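Local coordinates for bifunctional GH43-CE protein (PDB 6MLY), which probably pairs a family 43 glycoside hydrolase, perhaps a xylan beta-xylosidase, with a carbohydrate esterase in one chain for breaking down complex arabinoxylans, at residues T225-H229 against G240-Q245; D521-A525 against A603-F607. All coordinates share one frame; numbering follows the deposited sequence.

Contact 1: residues T225-H229 against G240-Q245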
loop_
_atom_site.group_PDB
_atom_site.type_symbol
_atom_site.label_atom_id
_atom_site.label_comp_id
_atom_site.label_asym_id
_atom_site.label_seq_id
_atom_site.Cartn_x
_atom_site.Cartn_y
_atom_site.Cartn_z
ATOM N N THR A 225 20.369 -3.958 19.152
ATOM C CA THR A 225 21.460 -4.848 19.574
ATOM C C THR A 225 20.971 -5.826 20.658
ATOM O O THR A 225 20.186 -5.465 21.551
ATOM C CB THR A 225 22.677 -4.041 20.046
ATOM O OG1 THR A 225 23.175 -3.297 18.936
ATOM C CG2 THR A 225 23.794 -4.902 20.599
ATOM N N VAL A 226 21.463 -7.071 20.561
ATOM C CA VAL A 226 21.215 -8.149 21.525
ATOM C C VAL A 226 22.340 -8.119 22.569
ATOM O O VAL A 226 23.507 -7.933 22.212
ATOM C CB VAL A 226 21.142 -9.524 20.828
ATOM C CG1 VAL A 226 20.713 -10.629 21.787
ATOM C CG2 VAL A 226 20.237 -9.497 19.604
ATOM N N ILE A 227 21.982 -8.320 23.845
ATOM C CA ILE A 227 22.925 -8.176 24.965
ATOM C C ILE A 227 22.621 -9.234 26.038
ATOM O O ILE A 227 21.722 -9.078 26.870
ATOM C CB ILE A 227 22.907 -6.734 25.520
ATOM C CG1 ILE A 227 21.512 -6.305 25.991
ATOM C CG2 ILE A 227 23.481 -5.756 24.499
ATOM C CD1 ILE A 227 21.382 -4.829 26.299
ATOM N N VAL A 228 23.407 -10.315 26.011
ATOM C CA VAL A 228 23.238 -11.457 26.898
ATOM C C VAL A 228 23.966 -11.167 28.216
ATOM O O VAL A 228 25.044 -10.570 28.206
ATOM C CB VAL A 228 23.751 -12.747 26.228
ATOM C CG1 VAL A 228 23.726 -13.940 27.171
ATOM C CG2 VAL A 228 22.971 -13.060 24.961
ATOM N N HIS A 229 23.345 -11.583 29.332
ATOM C CA HIS A 229 23.932 -11.562 30.683
ATOM C C HIS A 229 24.081 -12.996 31.204
ATOM O O HIS A 229 23.087 -13.707 31.347
ATOM C CB HIS A 229 23.065 -10.753 31.657
ATOM C CG HIS A 229 23.276 -9.279 31.583
ATOM N ND1 HIS A 229 23.797 -8.662 30.458
ATOM C CD2 HIS A 229 23.023 -8.299 32.480
ATOM C CE1 HIS A 229 23.869 -7.364 30.670
ATOM N NE2 HIS A 229 23.396 -7.115 31.902
ATOM N N GLY A 240 27.427 -10.035 30.565
ATOM C CA GLY A 240 27.251 -8.732 29.857
ATOM C C GLY A 240 28.190 -8.599 28.671
ATOM O O GLY A 240 29.367 -8.287 28.845
ATOM N N ARG A 241 27.658 -8.835 27.463
ATOM C CA ARG A 241 28.398 -8.682 26.204
ATOM C C ARG A 241 27.445 -8.201 25.102
ATOM O O ARG A 241 26.250 -8.024 25.337
ATOM C CB ARG A 241 29.058 -10.008 25.805
ATOM C CG ARG A 241 30.143 -10.478 26.762
ATOM C CD ARG A 241 31.022 -11.582 26.199
ATOM N NE ARG A 241 31.956 -12.086 27.206
ATOM C CZ ARG A 241 32.975 -12.903 26.960
ATOM N NH1 ARG A 241 33.196 -13.347 25.734
ATOM N NH2 ARG A 241 33.775 -13.273 27.944
ATOM N N VAL A 242 28.001 -7.973 23.906
ATOM C CA VAL A 242 27.241 -7.817 22.661
ATOM C C VAL A 242 27.396 -9.120 21.865
ATOM O O VAL A 242 28.515 -9.524 21.565
ATOM C CB VAL A 242 27.736 -6.589 21.863
ATOM C CG1 VAL A 242 27.130 -6.518 20.464
ATOM C CG2 VAL A 242 27.494 -5.286 22.615
ATOM N N VAL A 243 26.281 -9.785 21.536
ATOM C CA VAL A 243 26.339 -11.076 20.831
ATOM C C VAL A 243 25.849 -10.934 19.379
ATOM O O VAL A 243 26.270 -11.710 18.522
ATOM C CB VAL A 243 25.566 -12.179 21.581
ATOM C CG1 VAL A 243 25.930 -12.224 23.059
ATOM C CG2 VAL A 243 24.060 -12.052 21.402
ATOM N N PHE A 244 24.956 -9.976 19.099
ATOM C CA PHE A 244 24.470 -9.763 17.727
ATOM C C PHE A 244 24.163 -8.277 17.496
ATOM O O PHE A 244 23.590 -7.606 18.358
ATOM C CB PHE A 244 23.256 -10.656 17.446
ATOM C CG PHE A 244 22.955 -10.918 15.989
ATOM C CD1 PHE A 244 23.969 -11.158 15.071
ATOM C CD2 PHE A 244 21.644 -10.960 15.539
ATOM C CE1 PHE A 244 23.683 -11.403 13.735
ATOM C CE2 PHE A 244 21.357 -11.213 14.204
ATOM C CZ PHE A 244 22.375 -11.438 13.307
ATOM N N GLN A 245 24.549 -7.784 16.313
ATOM C CA GLN A 245 24.402 -6.381 15.946
ATOM C C GLN A 245 24.344 -6.266 14.416
ATOM O O GLN A 245 25.289 -5.804 13.774
ATOM C CB GLN A 245 25.552 -5.580 16.556
ATOM C CG GLN A 245 25.409 -4.075 16.388
ATOM C CD GLN A 245 26.293 -3.321 17.349
ATOM O OE1 GLN A 245 26.100 -3.360 18.563
ATOM N NE2 GLN A 245 27.274 -2.619 16.806
#

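Contact 2: residues D521-A525 against A603-F607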
loop_
_atom_site.group_PDB
_atom_site.type_symbol
_atom_site.label_atom_id
_atom_site.label_comp_id
_atom_site.label_asym_id
_atom_site.label_seq_id
_atom_site.Cartn_x
_atom_site.Cartn_y
_atom_site.Cartn_z
ATOM N N ASP A 521 4.116 6.151 -8.221
ATOM C CA ASP A 521 5.161 6.976 -7.613
ATOM C C ASP A 521 6.543 6.350 -7.855
ATOM O O ASP A 521 7.297 6.116 -6.913
ATOM C CB ASP A 521 4.878 7.203 -6.124
ATOM C CG ASP A 521 3.830 8.271 -5.855
ATOM O OD1 ASP A 521 3.931 9.353 -6.459
ATOM O OD2 ASP A 521 2.925 8.015 -5.034
ATOM N N ILE A 522 6.855 6.083 -9.128
ATOM C CA ILE A 522 8.192 5.689 -9.566
ATOM C C ILE A 522 8.942 6.969 -9.951
ATOM O O ILE A 522 8.377 7.834 -10.614
ATOM C CB ILE A 522 8.123 4.692 -10.743
ATOM C CG1 ILE A 522 7.467 3.364 -10.346
ATOM C CG2 ILE A 522 9.498 4.477 -11.363
ATOM C CD1 ILE A 522 8.391 2.394 -9.641
ATOM N N CYS A 523 10.206 7.075 -9.528
ATOM C CA CYS A 523 11.072 8.216 -9.848
ATOM C C CYS A 523 11.770 7.956 -11.191
ATOM O O CYS A 523 12.466 6.955 -11.345
ATOM C CB CYS A 523 12.107 8.446 -8.751
ATOM S SG CYS A 523 11.534 8.001 -7.087
ATOM N N TYR A 524 11.573 8.853 -12.164
ATOM C CA TYR A 524 12.168 8.682 -13.504
ATOM C C TYR A 524 13.493 9.453 -13.602
ATOM O O TYR A 524 14.305 9.169 -14.484
ATOM C CB TYR A 524 11.170 9.039 -14.610
ATOM C CG TYR A 524 10.618 10.441 -14.589
ATOM C CD1 TYR A 524 11.361 11.511 -15.059
ATOM C CD2 TYR A 524 9.330 10.693 -14.145
ATOM C CE1 TYR A 524 10.851 12.799 -15.063
ATOM C CE2 TYR A 524 8.802 11.974 -14.151
ATOM C CZ TYR A 524 9.564 13.033 -14.611
ATOM O OH TYR A 524 9.045 14.297 -14.612
ATOM N N ALA A 525 13.689 10.426 -12.703
ATOM C CA ALA A 525 15.005 10.976 -12.381
ATOM C C ALA A 525 15.481 10.339 -11.071
ATOM O O ALA A 525 14.732 9.572 -10.457
ATOM C CB ALA A 525 14.924 12.477 -12.270
ATOM N N ALA A 603 12.697 13.359 -20.214
ATOM C CA ALA A 603 13.375 12.509 -19.200
ATOM C C ALA A 603 12.515 11.298 -18.813
ATOM O O ALA A 603 13.041 10.198 -18.595
ATOM C CB ALA A 603 13.715 13.324 -17.978
ATOM N N ALA A 604 11.200 11.511 -18.688
ATOM C CA ALA A 604 10.264 10.432 -18.399
ATOM C C ALA A 604 10.302 9.387 -19.523
ATOM O O ALA A 604 10.283 8.192 -19.254
ATOM C CB ALA A 604 8.876 10.982 -18.204
ATOM N N ILE A 605 10.386 9.854 -20.773
ATOM C CA ILE A 605 10.409 8.982 -21.958
ATOM C C ILE A 605 11.739 8.214 -21.992
ATOM O O ILE A 605 11.761 7.002 -22.240
ATOM C CB ILE A 605 10.168 9.795 -23.250
ATOM C CG1 ILE A 605 8.804 10.491 -23.234
ATOM C CG2 ILE A 605 10.323 8.912 -24.479
ATOM C CD1 ILE A 605 8.713 11.694 -24.156
ATOM N N ARG A 606 12.844 8.931 -21.753
ATOM C CA ARG A 606 14.174 8.328 -21.669
ATOM C C ARG A 606 14.143 7.180 -20.654
ATOM O O ARG A 606 14.688 6.115 -20.913
ATOM C CB ARG A 606 15.227 9.368 -21.276
ATOM C CG ARG A 606 15.799 10.160 -22.440
ATOM C CD ARG A 606 16.949 11.049 -22.010
ATOM N NE ARG A 606 16.555 12.015 -20.991
ATOM C CZ ARG A 606 16.553 13.332 -21.161
ATOM N NH1 ARG A 606 17.102 13.853 -22.242
ATOM N NH2 ARG A 606 16.013 14.125 -20.253
ATOM N N PHE A 607 13.487 7.413 -19.512
ATOM C CA PHE A 607 13.398 6.424 -18.442
ATOM C C PHE A 607 12.680 5.160 -18.939
ATOM O O PHE A 607 13.111 4.042 -18.645
ATOM C CB PHE A 607 12.688 7.014 -17.222
ATOM C CG PHE A 607 12.499 6.043 -16.087
ATOM C CD1 PHE A 607 13.513 5.821 -15.169
ATOM C CD2 PHE A 607 11.315 5.334 -15.949
ATOM C CE1 PHE A 607 13.342 4.921 -14.127
ATOM C CE2 PHE A 607 11.149 4.434 -14.906
ATOM C CZ PHE A 607 12.161 4.230 -13.999
#

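Contact 1: residues T225-H229 against G240-Q245
Val226 and Val228 meet Val243 on the packed side of two segments, 225-229 and 240-245, which run roughly antiparallel with their end-to-end directions 159° apart, the second kinked at Val243. Val226 CG1 reaches Val243 CG2 at 3.7 Å, and Val228 CG2 lies against Val243 CG1 at 3.6 Å. The two valines thus straddle the fork of Val243, one methyl each, because its CG2 stands between the backbone N and the carbonyl carbon (chi1 -49°) while CG1 lies beside the N. Phe244 CB lies against Val226 CG2, while its ring leads away.

The backbones are joined by Val226 N to Phe244 O at 3.1 Å and by Arg241 N to Val228 O at 3.2 Å. The kink at Val243 lets Val226 N reach Phe244 O while Val243 N makes a weak bond to Val226 O.

The other side is looser and largely solvent-facing. Thr225 OG1 donates to Gln245 OE1 at 2.9 Å, coming from above the carboxamide, 37° out of the carbonyl plane. Gln245 meets it with an extended chain, CG anti to the backbone N. Thr225 CG2 also touches Val242 CG1, whereas Ile227 faces mainly the Arg241 carbonyl, through its CA. At the far end His229 ND1 lies 3.5 Å from Gly240 CA and makes a weak bond back to Val228 O.

Within the glycoside hydrolase domain, probably a five-bladed propeller as in other family 43 enzymes, strand 210-214 borders the packed side: Val226 rests on Phe214, Val228 on Tyr212 and Phe214. Leu291 touches Val243 and Phe244, and the His229 backbone is hydrogen-bonded to Leu213 of strand 210-214.

Contact 2: residues D521-A525 against A603-F607
Tyr524, just past strand 522-523, comes closest to segment 603-607 of helix 596-610 at Ala604, with 5.5 Å between their CA atoms. The contact belongs to the esterase part, whose family places it among the alpha/beta hydrolases, and sets a helix of that fold beside the end of a sheet strand. The backbone of the helix is regular here, with Phe607 N bonded to Ala603 O one turn back, and this spacing presents Ala603, Ala604 and Phe607 to the same tyrosine.

Tyr524 CG sits between the backbone N and the carbonyl carbon (chi1 59°), which turns the ring to lie against Ala603 and Ala604. Its CB packs on Phe607 CG at 3.6 Å. Phe607 CG, anti to its N (chi1 178°), carries the second ring out to the strand: Tyr524 CA lies over one face, 3.9 Å from the ring centroid, while Ile522 CG2 reaches Phe607 CZ at 3.8 Å. An alanine in place of Phe607 is likely to leave Ile522 CG2 and Tyr524 CA without their aromatic partner and to open a gap between strand and helix.

Strand 533-537 continues the packing, with Leu534 touching both Ile522 and Tyr524, and the phenol hydroxyl is hydrogen-bonded to Asn585 O. Over the tyrosine ring, Ala604 CB makes a CH-pi contact 3.9 Å from the centroid, 4° off the ring normal.

How the contacts relate
The contacts lie in different domains of the single chain and come in series: contact 1 closes before contact 2 opens. Their centres are about 44 Å apart and their nearest atoms about 29 Å, so they do not touch and share no sheet or helix. Between them in sequence lies the concanavalin A-like module with its antiparallel sheets. Contact 1 is a surface feature of the glycoside hydrolase domain, with the Ile227 side chain about 11 Å from that of Asp143, a predicted catalytic-site residue. Contact 2 is buried, joining helix 596-610 to strand 518-523 of the mixed esterase sheet. Each belongs to one of the two enzyme modules of this bifunctional protein.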